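Possible prolidase (Bifidobacterium longum NCC2705, PDB 2P9B) is a putative prolidase of the amidohydrolase family that probably hydrolyses carbon-nitrogen bonds other than peptide bonds. Local coordinates at residues L135-G139 with Y140-T144; V143-R146 with D147-D150. All blocks are in the same frame, centred on the assembly; numbering follows the deposited sequence.

Interaction 1 (L135-G139 with Y140-T144); sequences LGDVG and YEVVT
The carboxylate of Glu-141 turns back from the first turn of a helix to take up the backbone N-H groups of Val-138 and Gly-139, a worked example of a side chain closing the loop that leads into its own helix. Three hydrogen bonds make the grip. Glu-141 OE2 receives Val-138 N at 2.9 Å and Glu-141 OE1 receives Gly-139 N at 2.7 Å, each through its syn lone pair, and a weak third bond runs from Gly-139 N to OE2. The reach depends on Glu-141 CG lying between the backbone N and carbonyl carbon (chi1 68°) and on a bend at chi2. A glutamine in place of Glu-141 would probably set an amide NH2 against one of the two N-H groups, costing it its short bond.

A water forms the second polar link: it donates to Asp-137 OD2 at 2.7 Å and to Gly-139 O at 2.8 Å, and accepts from Val-142 N at 2.9 Å. Asp-137 is held further by Gly-163 N at OD2 and by Thr-134 at OD1.

The Val-142 methyl CG2 lies against the Asp-137 carboxylate, 3.3 Å from Asp-137 CG, the side chains crossing at about a right angle. Tyr-140, at the N-cap position, bonds through its hydroxyl to Asn-194. The whole is a strand-to-helix loop of the kind found in TIM-barrel amidohydrolases, joining strand 129-134 to helix 141-150.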
ATOM      1  N   LEU A 135      -3.584   0.332  -8.054  1.00 10.25           N
ATOM      2  CA  LEU A 135      -4.476  -0.754  -8.418  1.00 11.37           C
ATOM      3  C   LEU A 135      -5.642  -0.215  -9.228  1.00 12.99           C
ATOM      4  O   LEU A 135      -6.795  -0.286  -8.808  1.00 15.62           O
ATOM      5  CB  LEU A 135      -4.991  -1.476  -7.167  1.00 12.99           C
ATOM      6  CG  LEU A 135      -3.908  -2.277  -6.436  1.00 13.83           C
ATOM      7  CD1 LEU A 135      -4.464  -2.862  -5.138  1.00 14.45           C
ATOM      8  CD2 LEU A 135      -3.397  -3.372  -7.371  1.00 13.16           C
ATOM      9  N   GLY A 136      -5.323   0.330 -10.393  1.00 13.22           N
ATOM     10  CA  GLY A 136      -6.346   0.875 -11.262  1.00 13.72           C
ATOM     11  C   GLY A 136      -5.958   2.249 -11.753  1.00 12.82           C
ATOM     12  O   GLY A 136      -6.293   3.257 -11.128  1.00 16.20           O
ATOM     13  N   ASP A 137      -5.227   2.287 -12.863  1.00 12.01           N
ATOM     14  CA  ASP A 137      -4.794   3.546 -13.464  1.00 11.77           C
ATOM     15  C   ASP A 137      -5.761   3.853 -14.604  1.00 12.80           C
ATOM     16  O   ASP A 137      -6.605   3.027 -14.940  1.00 14.05           O
ATOM     17  CB  ASP A 137      -3.378   3.419 -14.047  1.00 10.56           C
ATOM     18  CG  ASP A 137      -2.358   2.911 -13.032  1.00 10.96           C
ATOM     19  OD1 ASP A 137      -2.549   3.155 -11.831  1.00 13.09           O
ATOM     20  OD2 ASP A 137      -1.359   2.281 -13.440  1.00 12.66           O
ATOM     21  N   VAL A 138      -5.643   5.034 -15.197  1.00 13.37           N
ATOM     22  CA  VAL A 138      -6.521   5.378 -16.312  1.00 15.24           C
ATOM     23  C   VAL A 138      -5.992   4.686 -17.565  1.00 16.22           C
ATOM     24  O   VAL A 138      -6.728   3.997 -18.273  1.00 18.34           O
ATOM     25  CB  VAL A 138      -6.567   6.903 -16.546  1.00 16.07           C
ATOM     26  CG1 VAL A 138      -7.368   7.214 -17.802  1.00 17.48           C
ATOM     27  CG2 VAL A 138      -7.187   7.590 -15.343  1.00 15.53           C
ATOM     28  N   GLY A 139      -4.703   4.876 -17.822  1.00 15.95           N
ATOM     29  CA  GLY A 139      -4.063   4.264 -18.970  1.00 16.16           C
ATOM     30  C   GLY A 139      -2.698   3.773 -18.535  1.00 14.56           C
ATOM     31  O   GLY A 139      -2.585   3.059 -17.541  1.00 15.72           O
ATOM     32  N   TYR A 140      -1.655   4.164 -19.258  1.00 14.42           N
ATOM     33  CA  TYR A 140      -0.311   3.740 -18.900  1.00 14.48           C
ATOM     34  C   TYR A 140       0.571   4.896 -18.434  1.00 14.19           C
ATOM     35  O   TYR A 140       1.804   4.832 -18.500  1.00 14.02           O
ATOM     36  CB  TYR A 140       0.304   2.983 -20.079  1.00 14.94           C
ATOM     37  CG  TYR A 140      -0.479   1.724 -20.370  1.00 15.45           C
ATOM     38  CD1 TYR A 140      -0.573   0.710 -19.416  1.00 15.10           C
ATOM     39  CD2 TYR A 140      -1.203   1.581 -21.556  1.00 18.45           C
ATOM     40  CE1 TYR A 140      -1.373  -0.414 -19.625  1.00 16.03           C
ATOM     41  CE2 TYR A 140      -2.010   0.454 -21.775  1.00 17.35           C
ATOM     42  CZ  TYR A 140      -2.088  -0.536 -20.804  1.00 16.75           C
ATOM     43  OH  TYR A 140      -2.890  -1.640 -21.000  1.00 16.48           O
ATOM     44  N   GLU A 141      -0.082   5.936 -17.912  1.00 14.14           N
ATOM     45  CA  GLU A 141       0.608   7.121 -17.413  1.00 14.51           C
ATOM     46  C   GLU A 141       1.438   6.845 -16.162  1.00 12.82           C
ATOM     47  O   GLU A 141       2.430   7.535 -15.908  1.00 13.32           O
ATOM     48  CB  GLU A 141      -0.398   8.248 -17.126  1.00 15.53           C
ATOM     49  CG  GLU A 141      -1.372   8.013 -15.962  1.00 16.12           C
ATOM     50  CD  GLU A 141      -2.459   6.990 -16.266  1.00 18.40           C
ATOM     51  OE1 GLU A 141      -2.672   6.665 -17.453  1.00 19.74           O
ATOM     52  OE2 GLU A 141      -3.117   6.522 -15.315  1.00 19.37           O
ATOM     53  N   VAL A 142       1.034   5.858 -15.366  1.00 12.53           N
ATOM     54  CA  VAL A 142       1.799   5.539 -14.163  1.00 11.58           C
ATOM     55  C   VAL A 142       3.026   4.728 -14.568  1.00 11.97           C
ATOM     56  O   VAL A 142       4.087   4.848 -13.959  1.00 12.77           O
ATOM     57  CB  VAL A 142       0.959   4.756 -13.128  1.00 12.23           C
ATOM     58  CG1 VAL A 142       1.763   4.558 -11.844  1.00 11.78           C
ATOM     59  CG2 VAL A 142      -0.312   5.534 -12.810  1.00 12.46           C
ATOM     60  N   VAL A 143       2.889   3.908 -15.604  1.00 12.94           N
ATOM     61  CA  VAL A 143       4.029   3.135 -16.075  1.00 12.35           C
ATOM     62  C   VAL A 143       5.091   4.147 -16.504  1.00 12.68           C
ATOM     63  O   VAL A 143       6.267   4.013 -16.188  1.00 13.08           O
ATOM     64  CB  VAL A 143       3.656   2.250 -17.284  1.00 12.56           C
ATOM     65  CG1 VAL A 143       4.915   1.667 -17.919  1.00 13.24           C
ATOM     66  CG2 VAL A 143       2.742   1.121 -16.831  1.00 12.13           C
ATOM     67  N   THR A 144       4.653   5.173 -17.220  1.00 13.82           N
ATOM     68  CA  THR A 144       5.556   6.211 -17.683  1.00 13.67           C
ATOM     69  C   THR A 144       6.259   6.892 -16.514  1.00 13.91           C
ATOM     70  O   THR A 144       7.481   7.050 -16.528  1.00 14.86           O
ATOM     71  CB  THR A 144       4.788   7.252 -18.505  1.00 15.33           C
ATOM     72  OG1 THR A 144       4.233   6.611 -19.658  1.00 17.12           O
ATOM     73  CG2 THR A 144       5.705   8.379 -18.944  1.00 17.37           C
TER
HETATM   74  O   HOH W   1      -0.396   3.321 -15.771  1.00 14.48           O

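Interaction 2 (V143-R146 with D147-D150); sequences VTLR and DQID
Arg-146 and Asp-147 are sequence neighbours on helix 141-150, the helical limb of a beta-alpha-beta unit with strands 129-134 and 158-160, and their side chains run side by side, pointing the same way. The arginine grips side-on with two nitrogens, both on one oxygen: Arg-146 NE lies 3.1 Å and Arg-146 NH2 3.0 Å from Asp-147 OD1, in a salt bridge. That oxygen sits at the guanidinium edge and in its plane, yet the carboxylate is turned 48° from the guanidinium, and both nitrogens approach from the same face. A bend at chi3 (72°) folds the guanidinium back to meet it. The remaining nitrogen, NH1, bonds to Asn-200 and to the carbonyl of Gly-198, which ties the helix to the loop after helix 184-196.

Leu-145 works on the inward side, where Ile-159 and helix 113-126 meet it. With CG anti to the backbone N (chi1 177°), Leu-145 brings its CG to 4.0 Å from Ile-149 CD1, one turn on. Beneath these side chains run the i to i+4 backbone bonds of the helix, from Asp-147 N to Val-143 O through to Asp-150 N, which reaches Arg-146 O at 2.8 Å.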
ATOM      1  N   VAL A 143       2.889   3.908 -15.604  1.00 12.94           N
ATOM      2  CA  VAL A 143       4.029   3.135 -16.075  1.00 12.35           C
ATOM      3  C   VAL A 143       5.091   4.147 -16.504  1.00 12.68           C
ATOM      4  O   VAL A 143       6.267   4.013 -16.188  1.00 13.08           O
ATOM      5  CB  VAL A 143       3.656   2.250 -17.284  1.00 12.56           C
ATOM      6  CG1 VAL A 143       4.915   1.667 -17.919  1.00 13.24           C
ATOM      7  CG2 VAL A 143       2.742   1.121 -16.831  1.00 12.13           C
ATOM      8  N   THR A 144       4.653   5.173 -17.220  1.00 13.82           N
ATOM      9  CA  THR A 144       5.556   6.211 -17.683  1.00 13.67           C
ATOM     10  C   THR A 144       6.259   6.892 -16.514  1.00 13.91           C
ATOM     11  O   THR A 144       7.481   7.050 -16.528  1.00 14.86           O
ATOM     12  CB  THR A 144       4.788   7.252 -18.505  1.00 15.33           C
ATOM     13  OG1 THR A 144       4.233   6.611 -19.658  1.00 17.12           O
ATOM     14  CG2 THR A 144       5.705   8.379 -18.944  1.00 17.37           C
ATOM     15  N   LEU A 145       5.484   7.285 -15.508  1.00 13.31           N
ATOM     16  CA  LEU A 145       6.026   7.949 -14.323  1.00 12.01           C
ATOM     17  C   LEU A 145       7.016   7.041 -13.593  1.00 12.02           C
ATOM     18  O   LEU A 145       8.105   7.467 -13.208  1.00 12.91           O
ATOM     19  CB  LEU A 145       4.888   8.347 -13.376  1.00 12.32           C
ATOM     20  CG  LEU A 145       5.298   8.991 -12.046  1.00 12.12           C
ATOM     21  CD1 LEU A 145       6.033  10.292 -12.309  1.00 13.92           C
ATOM     22  CD2 LEU A 145       4.055   9.240 -11.191  1.00 12.70           C
ATOM     23  N   ARG A 146       6.631   5.784 -13.405  1.00 11.41           N
ATOM     24  CA  ARG A 146       7.494   4.817 -12.741  1.00 11.57           C
ATOM     25  C   ARG A 146       8.838   4.717 -13.460  1.00 12.05           C
ATOM     26  O   ARG A 146       9.894   4.698 -12.827  1.00 13.66           O
ATOM     27  CB  ARG A 146       6.833   3.437 -12.731  1.00 11.72           C
ATOM     28  CG  ARG A 146       7.706   2.327 -12.162  1.00 11.47           C
ATOM     29  CD  ARG A 146       7.223   0.973 -12.657  1.00 13.46           C
ATOM     30  NE  ARG A 146       7.545   0.789 -14.076  1.00 12.12           N
ATOM     31  CZ  ARG A 146       6.926  -0.062 -14.887  1.00 12.32           C
ATOM     32  NH1 ARG A 146       5.930  -0.819 -14.437  1.00 12.21           N
ATOM     33  NH2 ARG A 146       7.315  -0.170 -16.150  1.00 12.86           N
ATOM     34  N   ASP A 147       8.794   4.647 -14.788  1.00 12.81           N
ATOM     35  CA  ASP A 147      10.022   4.535 -15.562  1.00 14.60           C
ATOM     36  C   ASP A 147      10.920   5.762 -15.421  1.00 14.66           C
ATOM     37  O   ASP A 147      12.146   5.633 -15.401  1.00 16.48           O
ATOM     38  CB  ASP A 147       9.709   4.272 -17.042  1.00 15.77           C
ATOM     39  CG  ASP A 147       9.163   2.871 -17.287  1.00 18.04           C
ATOM     40  OD1 ASP A 147       9.293   2.015 -16.386  1.00 18.26           O
ATOM     41  OD2 ASP A 147       8.617   2.621 -18.386  1.00 18.91           O
ATOM     42  N   GLN A 148      10.324   6.945 -15.312  1.00 16.44           N
ATOM     43  CA  GLN A 148      11.115   8.163 -15.165  1.00 17.11           C
ATOM     44  C   GLN A 148      11.782   8.185 -13.793  1.00 16.74           C
ATOM     45  O   GLN A 148      12.938   8.581 -13.659  1.00 17.75           O
ATOM     46  CB  GLN A 148      10.238   9.400 -15.350  1.00 19.73           C
ATOM     47  CG  GLN A 148       9.570   9.462 -16.714  1.00 23.70           C
ATOM     48  CD  GLN A 148       8.619  10.629 -16.844  1.00 27.88           C
ATOM     49  OE1 GLN A 148       7.789  10.867 -15.969  1.00 28.53           O
ATOM     50  NE2 GLN A 148       8.727  11.360 -17.945  1.00 31.86           N
ATOM     51  N   ILE A 149      11.041   7.761 -12.773  1.00 15.50           N
ATOM     52  CA  ILE A 149      11.574   7.706 -11.416  1.00 15.79           C
ATOM     53  C   ILE A 149      12.708   6.676 -11.357  1.00 17.61           C
ATOM     54  O   ILE A 149      13.778   6.944 -10.803  1.00 17.82           O
ATOM     55  CB  ILE A 149      10.461   7.316 -10.403  1.00 15.18           C
ATOM     56  CG1 ILE A 149       9.430   8.445 -10.321  1.00 13.95           C
ATOM     57  CG2 ILE A 149      11.074   7.004  -9.029  1.00 14.49           C
ATOM     58  CD1 ILE A 149       8.197   8.127  -9.479  1.00 12.28           C
ATOM     59  N   ASP A 150      12.476   5.504 -11.941  1.00 19.63           N
ATOM     60  CA  ASP A 150      13.480   4.443 -11.940  1.00 23.60           C
ATOM     61  C   ASP A 150      14.748   4.870 -12.671  1.00 24.94           C
ATOM     62  O   ASP A 150      15.848   4.446 -12.319  1.00 26.01           O
ATOM     63  CB  ASP A 150      12.925   3.166 -12.586  1.00 25.98           C
ATOM     64  CG  ASP A 150      11.763   2.571 -11.807  1.00 30.00           C
ATOM     65  OD1 ASP A 150      11.522   3.004 -10.659  1.00 30.68           O
ATOM     66  OD2 ASP A 150      11.096   1.662 -12.345  1.00 31.90           O
TER

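Both interactions belong to helix 141-150, and they meet at Val-143 and Thr-144, where interaction 1 ends and interaction 2 begins. Their chemistry follows their place along the chain. At the start of the helix, in interaction 1, a carboxylate takes up N-H groups of the loop, and a water joins a loop carbonyl and Asp-137 to an N-H of the first turn, with Val-142 buried. In interaction 2 the backbone bonds are regular, and the side chains divide between an inner apolar pair and an outer charged one that includes the exposed Asp-147. Aspartate thus plays two parts: Asp-137 is buried among backbone, hydroxyl and water partners, whereas Asp-147 meets an arginine near the surface.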